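Local structure of putative prolyl-tRNA synthetase (Leishmania major, 5XIL) at residues A7-E10 with E11-A15; E408-E411 with T412-R416; V424-L427 with N428-C431. The protein probably catalyses the ATP-dependent attachment of L-proline to tRNA(Pro), this chain holding the class II catalytic core, the anticodon-binding domain and the C-terminal zinc-binding domain. All blocks are in the same frame, centred on the assembly; numbering follows the deposited sequence. Where two conformers were deposited one is given.

Interaction 1 of 3, residues A7-E10 with E11-A15. With ACT (acetate ion), chain D.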
loop_
_atom_site.group_PDB
_atom_site.type_symbol
_atom_site.label_atom_id
_atom_site.label_comp_id
_atom_site.label_asym_id
_atom_site.label_seq_id
_atom_site.Cartn_x
_atom_site.Cartn_y
_atom_site.Cartn_z
ATOM N N ALA A 7 -1.326 29.485 -19.333
ATOM C CA ALA A 7 -0.086 29.650 -20.095
ATOM C C ALA A 7 0.030 28.444 -20.979
ATOM O O ALA A 7 -0.456 27.378 -20.588
ATOM C CB ALA A 7 1.108 29.730 -19.190
ATOM N N LYS A 8 0.648 28.620 -22.145
ATOM C CA LYS A 8 0.950 27.522 -23.041
ATOM C C LYS A 8 2.251 26.858 -22.593
ATOM O O LYS A 8 3.180 27.542 -22.060
ATOM C CB LYS A 8 1.068 27.988 -24.498
ATOM C CG LYS A 8 -0.243 28.272 -25.176
ATOM C CD LYS A 8 -0.106 28.369 -26.698
ATOM C CE LYS A 8 -1.459 28.786 -27.278
ATOM N NZ LYS A 8 -1.589 28.785 -28.770
ATOM N N ARG A 9 2.320 25.533 -22.807
ATOM C CA ARG A 9 3.540 24.783 -22.428
ATOM C C ARG A 9 4.772 25.328 -23.110
ATOM O O ARG A 9 5.846 25.380 -22.502
ATOM C CB ARG A 9 3.431 23.338 -22.840
ATOM C CG ARG A 9 2.584 22.521 -21.940
ATOM C CD ARG A 9 2.085 21.291 -22.667
ATOM N NE ARG A 9 3.190 20.566 -23.242
ATOM C CZ ARG A 9 3.830 19.554 -22.638
ATOM N NH1 ARG A 9 3.488 19.128 -21.431
ATOM N NH2 ARG A 9 4.852 19.007 -23.262
ATOM N N GLU A 10 4.602 25.710 -24.378
ATOM C CA GLU A 10 5.711 26.171 -25.278
ATOM C C GLU A 10 6.179 27.558 -24.923
ATOM O O GLU A 10 7.273 27.968 -25.351
ATOM C CB GLU A 10 5.262 26.168 -26.755
ATOM C CG GLU A 10 4.884 24.798 -27.335
ATOM C CD GLU A 10 3.470 24.292 -26.983
ATOM O OE1 GLU A 10 2.628 25.066 -26.479
ATOM O OE2 GLU A 10 3.208 23.066 -27.193
ATOM N N GLU A 11 5.406 28.259 -24.088
ATOM C CA GLU A 11 5.687 29.650 -23.777
ATOM C C GLU A 11 6.125 29.934 -22.398
ATOM O O GLU A 11 7.015 30.751 -22.220
ATOM C CB GLU A 11 4.484 30.525 -24.086
ATOM C CG GLU A 11 4.111 30.459 -25.542
ATOM C CD GLU A 11 5.242 30.856 -26.464
ATOM O OE1 GLU A 11 5.948 31.833 -26.161
ATOM O OE2 GLU A 11 5.399 30.211 -27.512
ATOM N N ASN A 12 5.531 29.273 -21.405
ATOM C CA ASN A 12 5.951 29.423 -20.045
ATOM C C ASN A 12 5.641 28.137 -19.264
ATOM O O ASN A 12 4.627 28.016 -18.634
ATOM C CB ASN A 12 5.245 30.559 -19.357
ATOM C CG ASN A 12 5.831 30.830 -18.014
ATOM O OD1 ASN A 12 6.457 29.956 -17.383
ATOM N ND2 ASN A 12 5.605 32.034 -17.525
ATOM N N PHE A 13 6.550 27.199 -19.337
ATOM C CA PHE A 13 6.269 25.850 -18.833
ATOM C C PHE A 13 6.053 25.778 -17.357
ATOM O O PHE A 13 5.166 25.093 -16.900
ATOM C CB PHE A 13 7.410 24.943 -19.264
ATOM C CG PHE A 13 7.152 23.478 -19.043
ATOM C CD1 PHE A 13 6.087 22.862 -19.646
ATOM C CD2 PHE A 13 8.005 22.725 -18.254
ATOM C CE1 PHE A 13 5.844 21.529 -19.509
ATOM C CE2 PHE A 13 7.751 21.399 -18.082
ATOM C CZ PHE A 13 6.692 20.785 -18.720
ATOM N N SER A 14 6.840 26.505 -16.573
ATOM C CA SER A 14 6.602 26.537 -15.134
ATOM C C SER A 14 5.222 27.023 -14.711
ATOM O O SER A 14 4.655 26.478 -13.773
ATOM C CB SER A 14 7.595 27.428 -14.432
ATOM O OG SER A 14 8.825 26.872 -14.656
ATOM N N ALA A 15 4.730 28.075 -15.328
ATOM C CA ALA A 15 3.420 28.585 -15.009
ATOM C C ALA A 15 2.310 27.647 -15.515
ATOM O O ALA A 15 1.289 27.485 -14.881
ATOM C CB ALA A 15 3.218 29.973 -15.615
HETATM C C ACT D . 8.891 23.226 -14.259
HETATM O O ACT D . 8.750 24.047 -13.363
HETATM O OXT ACT D . 9.976 22.961 -14.866
HETATM C CH3 ACT D . 7.631 22.504 -14.637
#

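Interaction 2 of 3, residues E408-E411 with T412-R416. With MG (magnesium ion), chain F.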
loop_
_atom_site.group_PDB
_atom_site.type_symbol
_atom_site.label_atom_id
_atom_site.label_comp_id
_atom_site.label_asym_id
_atom_site.label_seq_id
_atom_site.Cartn_x
_atom_site.Cartn_y
_atom_site.Cartn_z
ATOM N N GLU A 408 7.237 8.808 -30.089
ATOM C CA GLU A 408 7.573 9.541 -31.341
ATOM C C GLU A 408 8.211 10.910 -31.057
ATOM O O GLU A 408 9.212 11.293 -31.679
ATOM C CB GLU A 408 6.299 9.777 -32.208
ATOM C CG GLU A 408 6.564 10.640 -33.435
ATOM C CD GLU A 408 5.300 10.993 -34.249
ATOM O OE1 GLU A 408 4.702 12.066 -33.998
ATOM O OE2 GLU A 408 4.926 10.190 -35.125
ATOM N N THR A 409 7.623 11.669 -30.172
ATOM C CA THR A 409 8.157 12.892 -29.758
ATOM C C THR A 409 9.632 12.682 -29.180
ATOM O O THR A 409 10.583 13.444 -29.541
ATOM C CB THR A 409 7.220 13.527 -28.754
ATOM O OG1 THR A 409 5.970 13.846 -29.423
ATOM C CG2 THR A 409 7.818 14.736 -28.193
ATOM N N MET A 410 9.792 11.670 -28.324
ATOM C CA MET A 410 11.048 11.336 -27.740
ATOM C C MET A 410 12.063 11.031 -28.764
ATOM O O MET A 410 13.179 11.618 -28.704
ATOM C CB MET A 410 10.926 10.227 -26.678
ATOM C CG MET A 410 12.272 9.797 -26.035
ATOM S SD MET A 410 12.179 8.336 -24.962
ATOM C CE MET A 410 11.969 7.030 -26.162
ATOM N N GLU A 411 11.745 10.108 -29.684
ATOM C CA GLU A 411 12.690 9.703 -30.682
ATOM C C GLU A 411 13.053 10.824 -31.623
ATOM O O GLU A 411 14.227 10.907 -32.033
ATOM C CB GLU A 411 12.188 8.473 -31.412
ATOM C CG GLU A 411 12.165 7.239 -30.523
ATOM C CD GLU A 411 11.475 6.042 -31.124
ATOM O OE1 GLU A 411 10.739 6.182 -32.124
ATOM O OE2 GLU A 411 11.656 4.961 -30.561
ATOM N N THR A 412 12.091 11.702 -31.920
ATOM C CA THR A 412 12.279 12.860 -32.842
ATOM C C THR A 412 13.337 13.839 -32.202
ATOM O O THR A 412 14.240 14.351 -32.877
ATOM C CB THR A 412 10.901 13.539 -33.070
ATOM O OG1 THR A 412 10.111 12.691 -33.918
ATOM C CG2 THR A 412 11.059 14.894 -33.713
ATOM N N HIS A 413 13.276 13.963 -30.890
ATOM C CA HIS A 413 14.102 14.888 -30.155
ATOM C C HIS A 413 15.415 14.267 -29.658
ATOM O O HIS A 413 16.077 14.837 -28.809
ATOM C CB HIS A 413 13.309 15.469 -29.036
ATOM C CG HIS A 413 12.336 16.493 -29.476
ATOM N ND1 HIS A 413 11.127 16.128 -30.001
ATOM C CD2 HIS A 413 12.412 17.825 -29.604
ATOM C CE1 HIS A 413 10.427 17.200 -30.291
ATOM N NE2 HIS A 413 11.197 18.242 -30.108
ATOM N N ARG A 414 15.705 13.056 -30.122
ATOM C CA ARG A 414 16.939 12.366 -29.785
ATOM C C ARG A 414 17.731 12.615 -31.044
ATOM O O ARG A 414 17.381 12.096 -32.105
ATOM C CB ARG A 414 16.693 10.872 -29.589
ATOM C CG ARG A 414 17.882 10.117 -29.017
ATOM C CD ARG A 414 17.454 9.170 -27.908
ATOM N NE ARG A 414 17.020 7.878 -28.429
ATOM C CZ ARG A 414 15.899 7.263 -28.063
ATOM N NH1 ARG A 414 15.095 7.823 -27.170
ATOM N NH2 ARG A 414 15.583 6.088 -28.589
ATOM N N VAL A 415 18.793 13.403 -30.955
ATOM C CA VAL A 415 19.493 13.744 -32.186
ATOM C C VAL A 415 20.922 13.227 -32.182
ATOM O O VAL A 415 21.673 13.516 -31.263
ATOM C CB VAL A 415 19.470 15.266 -32.393
ATOM C CG1 VAL A 415 20.210 15.660 -33.641
ATOM C CG2 VAL A 415 18.000 15.790 -32.414
ATOM N N ARG A 416 21.312 12.415 -33.164
ATOM C CA ARG A 416 22.687 11.872 -33.200
ATOM C C ARG A 416 23.650 12.903 -33.854
ATOM O O ARG A 416 23.547 13.152 -35.056
ATOM C CB ARG A 416 22.692 10.492 -33.864
ATOM C CG ARG A 416 23.633 9.505 -33.187
ATOM C CD ARG A 416 23.226 8.048 -33.406
ATOM N NE ARG A 416 23.630 7.426 -34.670
ATOM C CZ ARG A 416 22.771 7.081 -35.635
ATOM N NH1 ARG A 416 21.464 7.358 -35.474
ATOM N NH2 ARG A 416 23.192 6.478 -36.763
HETATM MG MG MG F . 10.691 20.151 -29.604
HETATM O O HOH W 1 13.195 4.755 -28.488
HETATM O O HOH W 2 11.624 19.880 -27.609
HETATM O O HOH W 3 12.475 20.746 -30.741
HETATM O O HOH W 4 9.828 20.363 -31.416
HETATM O O HOH W 5 10.294 21.900 -28.981
#

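Interaction 3 of 3, residues V424-L427 with N428-C431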
loop_
_atom_site.group_PDB
_atom_site.type_symbol
_atom_site.label_atom_id
_atom_site.label_comp_id
_atom_site.label_asym_id
_atom_site.label_seq_id
_atom_site.Cartn_x
_atom_site.Cartn_y
_atom_site.Cartn_z
ATOM N N VAL A 424 25.840 22.405 -29.240
ATOM C CA VAL A 424 25.031 23.414 -28.547
ATOM C C VAL A 424 23.811 23.938 -29.317
ATOM O O VAL A 424 22.761 24.188 -28.746
ATOM C CB VAL A 424 25.856 24.595 -28.011
ATOM C CG1 VAL A 424 24.973 25.682 -27.413
ATOM C CG2 VAL A 424 26.789 24.079 -26.906
ATOM N N PRO A 425 23.931 24.101 -30.612
ATOM C CA PRO A 425 22.686 24.416 -31.380
ATOM C C PRO A 425 21.573 23.361 -31.304
ATOM O O PRO A 425 20.408 23.747 -31.227
ATOM C CB PRO A 425 23.182 24.521 -32.790
ATOM C CG PRO A 425 24.588 25.039 -32.583
ATOM C CD PRO A 425 25.131 24.297 -31.424
ATOM N N THR A 426 21.950 22.106 -31.231
ATOM C CA THR A 426 21.030 21.030 -30.944
ATOM C C THR A 426 20.388 21.135 -29.595
ATOM O O THR A 426 19.157 21.015 -29.464
ATOM C CB THR A 426 21.697 19.680 -31.217
ATOM O OG1 THR A 426 22.176 19.678 -32.548
ATOM C CG2 THR A 426 20.705 18.533 -31.049
ATOM N N LEU A 427 21.179 21.375 -28.555
ATOM C CA LEU A 427 20.605 21.650 -27.294
ATOM C C LEU A 427 19.602 22.805 -27.397
ATOM O O LEU A 427 18.538 22.709 -26.802
ATOM C CB LEU A 427 21.664 22.056 -26.258
ATOM C CG LEU A 427 22.707 20.997 -25.971
ATOM C CD1 LEU A 427 23.647 21.706 -24.985
ATOM C CD2 LEU A 427 22.103 19.698 -25.401
ATOM N N ASN A 428 19.978 23.874 -28.080
ATOM C CA ASN A 428 19.137 25.004 -28.177
ATOM C C ASN A 428 17.871 24.763 -28.976
ATOM O O ASN A 428 16.938 25.545 -28.868
ATOM C CB ASN A 428 19.865 26.196 -28.730
ATOM C CG ASN A 428 20.864 26.764 -27.746
ATOM O OD1 ASN A 428 20.740 26.590 -26.544
ATOM N ND2 ASN A 428 21.826 27.515 -28.274
ATOM N N ARG A 429 17.786 23.601 -29.611
ATOM C CA ARG A 429 16.586 23.214 -30.335
ATOM C C ARG A 429 15.712 22.357 -29.405
ATOM O O ARG A 429 14.757 21.722 -29.853
ATOM C CB ARG A 429 16.946 22.432 -31.598
ATOM C CG ARG A 429 17.073 23.293 -32.845
ATOM C CD ARG A 429 17.102 22.441 -34.103
ATOM N NE ARG A 429 18.395 21.790 -34.293
ATOM C CZ ARG A 429 19.494 22.418 -34.700
ATOM N NH1 ARG A 429 19.461 23.717 -34.961
ATOM N NH2 ARG A 429 20.628 21.746 -34.845
ATOM N N LYS A 430 16.048 22.345 -28.113
ATOM C CA LYS A 430 15.330 21.591 -27.143
ATOM C C LYS A 430 15.327 20.076 -27.438
ATOM O O LYS A 430 14.282 19.389 -27.282
ATOM C CB LYS A 430 13.918 22.120 -26.992
ATOM C CG LYS A 430 13.929 23.559 -26.469
ATOM C CD LYS A 430 12.485 24.020 -26.246
ATOM C CE LYS A 430 12.425 25.518 -26.001
ATOM N NZ LYS A 430 12.884 26.238 -27.259
ATOM N N CYS A 431 16.491 19.599 -27.852
ATOM C CA CYS A 431 16.731 18.171 -28.120
ATOM C C CYS A 431 17.738 17.569 -27.139
ATOM O O CYS A 431 18.572 18.311 -26.590
ATOM C CB CYS A 431 17.258 18.029 -29.512
ATOM S SG CYS A 431 16.037 18.420 -30.793
#

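Interaction 1 of 3, residues A7-E10 with E11-A15
Phe13 lays its ring alongside Arg9, the two side chains running the same way from neighbouring turns of the chain. In one of the two conformations of Arg9, ring and guanidinium planes stand 84° apart and ring atom CE1 of Phe13 lies over one face of the guanidinium, 3.9 Å from NH1 of Arg9; the other conformation may change this detail. The ring thus presents its edge, and the pair is no cation-pi stack; Trp16 fills that role, while Met274 O binds NH1. A chi1 of -169° sets the Phe13 ring opposite its backbone N, with CB and CD1 near Arg9 O.

The turn leading into helix 13-23 closes on one carbonyl. Lys8 O accepts from Glu11 N at 3.1 Å, above the carbonyl plane, and from Asn12 N at 3.0 Å, almost straight. Asn12 is the N-cap: its OD1 takes the N-H of Ala15 at 3.3 Å, a task that its short amide suits. Small methyls let the chain fold closely, Ala7 CB meeting Ala15 CB at 4.2 Å.

The chemistry is therefore divided, backbone and cap bonds shaping the helix start while the apolar ring flanks Arg9, whose side chain comes within about 4 Å (nearest atoms) of that of the magnesium ligand Glu219.

Interaction 2 of 3, residues E408-E411 with T412-R416
His413 uses both nitrogens of its ring: ND1 turns back to Thr409 O at 2.8 Å, and NE2 binds magnesium at 2.0 Å. A chi1 of -76° holds the ring beside its own backbone N and brings ND1 to the helix end, with the carbonyl oxygen at the ring edge, 9° out of the ring plane. Thr409 O also accepts His413 N at 3.1 Å, the two donors reaching it from opposite faces of its plane. Histidine suits this place because, with the proton on ND1 pointing at Thr409 O, NE2 keeps its lone pair for the magnesium; the bond also fixes the rotation of the ring, and Thr409 CG2 packs beside ND1.

One residue earlier Thr412 plays a similar double part. With OG1 next to its own backbone N (chi1 -73°), the hydroxyl donates to Glu408 O at 2.8 Å, from the face of that carbonyl opposite to Thr412 N at 2.9 Å.

Arg414 returns along the helix. Its NH1 lies 3.4 Å from Met410 CE, and SD of the unbranched methionine also lies at the guanidinium edge. Glu411 stands beside it with its carboxylate nearly perpendicular to the guanidinium; no direct salt bridge forms, and a water accepts from Arg414 NH2 and donates to Glu411 OE2.

Helix 387-412 thus ends and passes through His413 into strand 414-416, which pairs in parallel with strand 432-437 through Val415 and Leu432 and Leu434, while Phe217 meets the His413 ring and Glu219 is the second protein ligand of the metal.

Interaction 3 of 3, residues V424-L427 with N428-C431
Thr426 O is held by two backbone donors, Arg429 N at 2.9 Å and, more weakly, Cys431 N at 3.4 Å. Lys430 N meanwhile donates to Leu427 O at 2.8 Å. The bond from Cys431 and the bond from Lys430, one spanning the other, make a Schellman motif with a weak outer bond. Lys430 takes the left-handed backbone conformation (phi 60°) that this turn requires, a place often given to glycine, and its side chain comes within about 5 Å of the bound magnesium.

Before the turn, Asn428 N still makes the helical bond to Val424 O at 2.9 Å. The Asn428 side chain runs beside Val424, its ND2 3.7 Å from CG1, while OD1 is hydrogen-bonded to Arg510 elsewhere in the chain. Pro425 suits the start of this short helix because it needs no donor of its own there. Its carbonyl oxygen sits over the centre of one face of the Arg429 guanidinium, 3.8 Å from CZ. The bend at chi3 (-76°) folds Arg429 back over the helix to make this contact. The oxygen lies over the flat face, where no N-H points at it, and any attraction is probably electrostatic.

On the inner side Thr426 turns its methyl, anti to its backbone N, to Cys431, CG2 lying 3.8 Å from CB; its hydroxyl is bonded to Glu422 O. Threonine thus serves both demands of a buried place near the helix end. The turn's own N-H groups meet Thr426 O and Leu427 O at the finishing helix, while the Thr426 methyl and Cys431 CB pack together with Val415 beside them.

The three contacts come in series along the chain and lie on the side of the fold near one magnesium ion, which interaction 2 binds. Interaction 1, at the start of helix 13-23, lies with its centre about 21 Å from that of interaction 2 and about 18 Å from that of interaction 3, without touching either; the nearest atoms are about 7 and 6 Å away. Interactions 2 and 3 do touch, their centres about 12 Å apart: Val415 packs on Thr426 and Cys431. One ends helix 387-412, the other helix 423-428, and each leads into one of the paired strands 414-416 and 432-437. The magnesium links the loop holding Glu219, between strands 210-218 and 223-234, to the end of helix 387-412.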